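Local coordinates for protein peptide chain release factor subunit 1 (Methanosarcina mazei, PDB 3IR9) that probably directs termination of translation at the stop codons UAA, UAG and UGA, working with a GTP-binding partner subunit and represented here by its C-terminal domain, at residues Val63-Glu75 and Val139-Asn151. Sequence-based numbering, arbitrary orientation.
Sequences VDVLLLSEDLRAE and VSTDFDEGSQLMN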
loop_
_atom_site.group_PDB
_atom_site.type_symbol
_atom_site.label_atom_id
_atom_site.label_comp_id
_atom_site.label_asym_id
_atom_site.label_seq_id
_atom_site.Cartn_x
_atom_site.Cartn_y
_atom_site.Cartn_z
ATOM N N VAL A 63 -8.250 -1.344 -30.685
ATOM C CA VAL A 63 -8.528 -1.758 -29.311
ATOM C C VAL A 63 -9.670 -0.969 -28.674
ATOM O O VAL A 63 -9.580 0.244 -28.478
ATOM C CB VAL A 63 -7.256 -1.711 -28.429
ATOM C CG1 VAL A 63 -7.619 -1.678 -26.947
ATOM C CG2 VAL A 63 -6.360 -2.902 -28.750
ATOM N N ASP A 64 -10.750 -1.677 -28.365
ATOM C CA ASP A 64 -11.882 -1.085 -27.673
ATOM C C ASP A 64 -11.588 -0.961 -26.186
ATOM O O ASP A 64 -11.767 0.112 -25.604
ATOM C CB ASP A 64 -13.146 -1.921 -27.885
ATOM C CG ASP A 64 -14.383 -1.250 -27.324
ATOM O OD1 ASP A 64 -14.383 -0.002 -27.222
ATOM O OD2 ASP A 64 -15.347 -1.970 -26.987
ATOM N N VAL A 65 -11.136 -2.063 -25.583
ATOM C CA VAL A 65 -10.787 -2.109 -24.161
ATOM C C VAL A 65 -9.387 -2.692 -23.935
ATOM O O VAL A 65 -9.070 -3.771 -24.438
ATOM C CB VAL A 65 -11.787 -2.964 -23.354
ATOM C CG1 VAL A 65 -11.403 -2.975 -21.887
ATOM C CG2 VAL A 65 -13.208 -2.453 -23.529
ATOM N N LEU A 66 -8.559 -1.979 -23.173
ATOM C CA LEU A 66 -7.195 -2.423 -22.880
ATOM C C LEU A 66 -7.044 -2.899 -21.437
ATOM O O LEU A 66 -7.440 -2.202 -20.505
ATOM C CB LEU A 66 -6.199 -1.296 -23.159
ATOM C CG LEU A 66 -4.734 -1.527 -22.784
ATOM C CD1 LEU A 66 -4.117 -2.682 -23.581
ATOM C CD2 LEU A 66 -3.946 -0.237 -22.978
ATOM N N LEU A 67 -6.467 -4.084 -21.255
ATOM C CA LEU A 67 -6.283 -4.645 -19.916
ATOM C C LEU A 67 -4.807 -4.822 -19.533
ATOM O O LEU A 67 -4.045 -5.485 -20.236
ATOM C CB LEU A 67 -7.043 -5.970 -19.771
ATOM C CG LEU A 67 -8.558 -5.902 -20.002
ATOM C CD1 LEU A 67 -8.913 -6.298 -21.428
ATOM C CD2 LEU A 67 -9.298 -6.793 -19.021
ATOM N N LEU A 68 -4.422 -4.218 -18.411
ATOM C CA LEU A 68 -3.051 -4.271 -17.899
ATOM C C LEU A 68 -3.051 -4.712 -16.428
ATOM O O LEU A 68 -3.825 -4.193 -15.624
ATOM C CB LEU A 68 -2.381 -2.895 -18.040
ATOM C CG LEU A 68 -2.571 -2.123 -19.357
ATOM C CD1 LEU A 68 -1.887 -0.764 -19.322
ATOM C CD2 LEU A 68 -2.072 -2.931 -20.547
ATOM N N SER A 69 -2.200 -5.672 -16.071
ATOM C CA SER A 69 -2.118 -6.114 -14.677
ATOM C C SER A 69 -1.438 -5.054 -13.819
ATOM O O SER A 69 -0.615 -4.281 -14.304
ATOM C CB SER A 69 -1.375 -7.449 -14.546
ATOM O OG SER A 69 -1.508 -7.986 -13.238
ATOM N N GLU A 70 -1.789 -5.027 -12.540
ATOM C CA GLU A 70 -1.201 -4.082 -11.602
ATOM C C GLU A 70 0.214 -4.544 -11.241
ATOM O O GLU A 70 0.860 -3.976 -10.362
ATOM C CB GLU A 70 -2.084 -3.992 -10.353
ATOM C CG GLU A 70 -1.950 -2.721 -9.524
ATOM C CD GLU A 70 -2.991 -2.650 -8.412
ATOM O OE1 GLU A 70 -4.199 -2.607 -8.727
ATOM O OE2 GLU A 70 -2.605 -2.643 -7.224
ATOM N N ASP A 71 0.693 -5.571 -11.939
ATOM C CA ASP A 71 1.982 -6.177 -11.621
ATOM C C ASP A 71 3.030 -6.083 -12.724
ATOM O O ASP A 71 4.147 -6.579 -12.564
ATOM C CB ASP A 71 1.777 -7.640 -11.252
ATOM C CG ASP A 71 1.148 -7.806 -9.895
ATOM O OD1 ASP A 71 0.769 -6.777 -9.295
ATOM O OD2 ASP A 71 1.044 -8.959 -9.431
ATOM N N LEU A 72 2.663 -5.460 -13.837
ATOM C CA LEU A 72 3.560 -5.326 -14.978
ATOM C C LEU A 72 4.862 -4.650 -14.594
ATOM O O LEU A 72 4.906 -3.434 -14.386
ATOM C CB LEU A 72 2.904 -4.503 -16.079
ATOM C CG LEU A 72 1.614 -5.042 -16.678
ATOM C CD1 LEU A 72 1.006 -3.971 -17.558
ATOM C CD2 LEU A 72 1.881 -6.317 -17.463
ATOM N N ARG A 73 5.928 -5.435 -14.519
ATOM C CA ARG A 73 7.237 -4.890 -14.207
ATOM C C ARG A 73 8.153 -4.999 -15.422
ATOM O O ARG A 73 8.927 -5.944 -15.533
ATOM C CB ARG A 73 7.833 -5.612 -12.995
ATOM C CG ARG A 73 6.987 -5.484 -11.731
ATOM C CD ARG A 73 6.558 -4.031 -11.521
ATOM N NE ARG A 73 6.138 -3.727 -10.151
ATOM C CZ ARG A 73 4.921 -3.314 -9.801
ATOM N NH1 ARG A 73 3.972 -3.152 -10.715
ATOM N NH2 ARG A 73 4.650 -3.058 -8.530
ATOM N N ALA A 74 8.054 -4.031 -16.333
ATOM C CA ALA A 74 8.817 -4.076 -17.584
ATOM C C ALA A 74 8.827 -2.748 -18.343
ATOM O O ALA A 74 7.801 -2.078 -18.448
ATOM C CB ALA A 74 8.284 -5.188 -18.481
ATOM N N GLU A 75 9.987 -2.380 -18.885
ATOM C CA GLU A 75 10.109 -1.144 -19.652
ATOM C C GLU A 75 10.342 -1.417 -21.134
ATOM O O GLU A 75 10.859 -2.467 -21.515
ATOM C CB GLU A 75 11.265 -0.284 -19.135
ATOM C CG GLU A 75 11.600 -0.456 -17.674
ATOM C CD GLU A 75 12.834 0.334 -17.289
ATOM O OE1 GLU A 75 13.929 -0.263 -17.205
ATOM O OE2 GLU A 75 12.711 1.562 -17.096
ATOM N N VAL A 139 -5.835 -3.923 -13.525
ATOM C CA VAL A 139 -6.272 -5.120 -12.824
ATOM C C VAL A 139 -5.306 -5.531 -11.718
ATOM O O VAL A 139 -4.237 -6.079 -11.987
ATOM C CB VAL A 139 -6.480 -6.300 -13.793
ATOM C CG1 VAL A 139 -6.840 -7.539 -13.024
ATOM C CG2 VAL A 139 -7.567 -5.982 -14.804
ATOM N N SER A 140 -5.692 -5.267 -10.473
ATOM C CA SER A 140 -4.882 -5.658 -9.330
ATOM C C SER A 140 -4.671 -7.158 -9.368
ATOM O O SER A 140 -5.503 -7.902 -9.885
ATOM C CB SER A 140 -5.558 -5.275 -8.016
ATOM O OG SER A 140 -6.493 -6.266 -7.634
ATOM N N THR A 141 -3.547 -7.590 -8.817
ATOM C CA THR A 141 -3.191 -8.994 -8.785
ATOM C C THR A 141 -3.788 -9.659 -7.551
ATOM O O THR A 141 -3.073 -10.263 -6.750
ATOM C CB THR A 141 -1.676 -9.144 -8.721
ATOM O OG1 THR A 141 -1.332 -10.532 -8.627
ATOM C CG2 THR A 141 -1.128 -8.394 -7.501
ATOM N N ASP A 142 -5.101 -9.541 -7.392
ATOM C CA ASP A 142 -5.755 -10.082 -6.206
ATOM C C ASP A 142 -6.751 -11.190 -6.554
ATOM O O ASP A 142 -6.467 -12.371 -6.348
ATOM C CB ASP A 142 -6.425 -8.967 -5.403
ATOM C CG ASP A 142 -5.448 -7.871 -4.991
ATOM O OD1 ASP A 142 -4.233 -8.016 -5.244
ATOM O OD2 ASP A 142 -5.895 -6.858 -4.410
ATOM N N PHE A 143 -7.915 -10.812 -7.081
ATOM C CA PHE A 143 -8.910 -11.803 -7.488
ATOM C C PHE A 143 -8.352 -12.689 -8.595
ATOM O O PHE A 143 -7.496 -12.260 -9.367
ATOM C CB PHE A 143 -10.219 -11.138 -7.925
ATOM C CG PHE A 143 -10.063 -10.170 -9.061
ATOM C CD1 PHE A 143 -9.382 -8.975 -8.887
ATOM C CD2 PHE A 143 -10.616 -10.444 -10.300
ATOM C CE1 PHE A 143 -9.240 -8.080 -9.931
ATOM C CE2 PHE A 143 -10.481 -9.553 -11.347
ATOM C CZ PHE A 143 -9.794 -8.371 -11.162
ATOM N N ASP A 144 -8.824 -13.928 -8.663
ATOM C CA ASP A 144 -8.202 -14.902 -9.551
ATOM C C ASP A 144 -8.105 -14.321 -10.952
ATOM O O ASP A 144 -7.050 -14.354 -11.578
ATOM C CB ASP A 144 -8.982 -16.222 -9.562
ATOM C CG ASP A 144 -8.112 -17.412 -9.939
ATOM O OD1 ASP A 144 -6.905 -17.394 -9.613
ATOM O OD2 ASP A 144 -8.633 -18.366 -10.555
ATOM N N GLU A 145 -9.217 -13.776 -11.428
ATOM C CA GLU A 145 -9.280 -13.181 -12.750
ATOM C C GLU A 145 -8.074 -12.278 -12.967
ATOM O O GLU A 145 -7.318 -12.450 -13.923
ATOM C CB GLU A 145 -10.578 -12.386 -12.902
ATOM C CG GLU A 145 -11.854 -13.170 -12.573
ATOM C CD GLU A 145 -12.065 -13.395 -11.078
ATOM O OE1 GLU A 145 -11.430 -14.300 -10.497
ATOM O OE2 GLU A 145 -12.889 -12.674 -10.482
ATOM N N GLY A 146 -7.893 -11.324 -12.059
ATOM C CA GLY A 146 -6.777 -10.397 -12.127
ATOM C C GLY A 146 -5.437 -11.059 -11.885
ATOM O O GLY A 146 -4.372 -10.500 -12.181
ATOM N N SER A 147 -5.495 -12.264 -11.335
ATOM C CA SER A 147 -4.298 -13.058 -11.128
ATOM C C SER A 147 -3.928 -13.775 -12.425
ATOM O O SER A 147 -2.804 -13.657 -12.911
ATOM C CB SER A 147 -4.508 -14.055 -9.991
ATOM O OG SER A 147 -3.308 -14.232 -9.262
ATOM N N GLN A 148 -4.883 -14.502 -12.993
ATOM C CA GLN A 148 -4.665 -15.170 -14.270
ATOM C C GLN A 148 -4.234 -14.175 -15.341
ATOM O O GLN A 148 -3.379 -14.478 -16.169
ATOM C CB GLN A 148 -5.920 -15.925 -14.713
ATOM C CG GLN A 148 -6.294 -17.073 -13.785
ATOM C CD GLN A 148 -7.038 -18.191 -14.495
ATOM O OE1 GLN A 148 -7.867 -17.942 -15.371
ATOM N NE2 GLN A 148 -6.741 -19.433 -14.119
ATOM N N LEU A 149 -4.825 -12.984 -15.314
ATOM C CA LEU A 149 -4.455 -11.937 -16.258
ATOM C C LEU A 149 -2.936 -11.833 -16.380
ATOM O O LEU A 149 -2.396 -11.828 -17.488
ATOM C CB LEU A 149 -5.036 -10.583 -15.841
ATOM C CG LEU A 149 -4.885 -9.472 -16.886
ATOM C CD1 LEU A 149 -5.814 -9.714 -18.073
ATOM C CD2 LEU A 149 -5.138 -8.104 -16.279
HETATM N N MSE A 150 -2.253 -11.756 -15.240
HETATM C CA MSE A 150 -0.796 -11.648 -15.230
HETATM C C MSE A 150 -0.126 -13.010 -15.426
HETATM O O MSE A 150 0.908 -13.116 -16.091
HETATM C CB MSE A 150 -0.300 -10.969 -13.944
HETATM C CG MSE A 150 1.225 -10.830 -13.853
HETATM SE SE MSE A 150 2.023 -9.437 -14.992
HETATM C CE MSE A 150 3.889 -10.022 -14.971
ATOM N N ASN A 151 -0.724 -14.050 -14.851
ATOM C CA ASN A 151 -0.174 -15.401 -14.942
ATOM C C ASN A 151 -0.063 -15.883 -16.384
ATOM O O ASN A 151 1.024 -16.192 -16.877
ATOM C CB ASN A 151 -1.030 -16.387 -14.139
ATOM C CG ASN A 151 -1.156 -15.998 -12.679
ATOM O OD1 ASN A 151 -0.315 -15.273 -12.144
ATOM N ND2 ASN A 151 -2.211 -16.479 -12.024
#
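Ser-69 and Val-139 pair in parallel where two neighbouring strands end, and two backbone hydrogen bonds bracket the pair. Val-139 N donates its N-H to Leu-68 O at 2.9 Å, approaching almost in line with the carbonyl (160°), while Glu-70 N donates to Val-139 O over 2.7 Å, from well above the plane of that carbonyl. A CA-H...O contact from Ser-69 CA to the same Val-139 O adds to the ladder.

Beyond the pair, the 69-72 turn, a type I beta turn, carries segment 63-75 on toward the antiparallel sheet that leads to the zinc site, whereas segment 139-151 turns into helix 144-151, with Phe-143 at its N-cap position. The helix packs across the mixed sheet at nearly a right angle to strand 66-69, an alpha/beta layering within domain 3 of the eRF1 family.

Van der Waals contacts, mostly of hydrocarbon, fill this layer. Leu-149, its CG anti to the backbone N (chi1 -171°), lowers CD2 onto Ser-69 N at 3.8 Å and brings CD1 to Leu-67 CB; both leucines also touch Ala-157 of strand 156-160, and their branched hydrocarbon suits these buried positions. Selenomethionine Met-150 extends farther: its CB lies 3.3 Å from Ser-69 OG, the short serine leaving room for it, and its long, flexible chain bends at chi2 to set SE 4.0 Å from Leu-72 CD2.

Polar groups, suited to a partly exposed margin, gather beyond. Asp-71 meets Thr-141 at about a right angle, too tightly for the placement of OD2 to be trusted, and its CB lies beside Met-150 CG. With an alanine in its place, Thr-141 would probably lose its carboxylate neighbour and a gap open between turn and loop. Exposed Glu-70 keeps its charge outward while its aliphatic CB packs on Ser-140 CA.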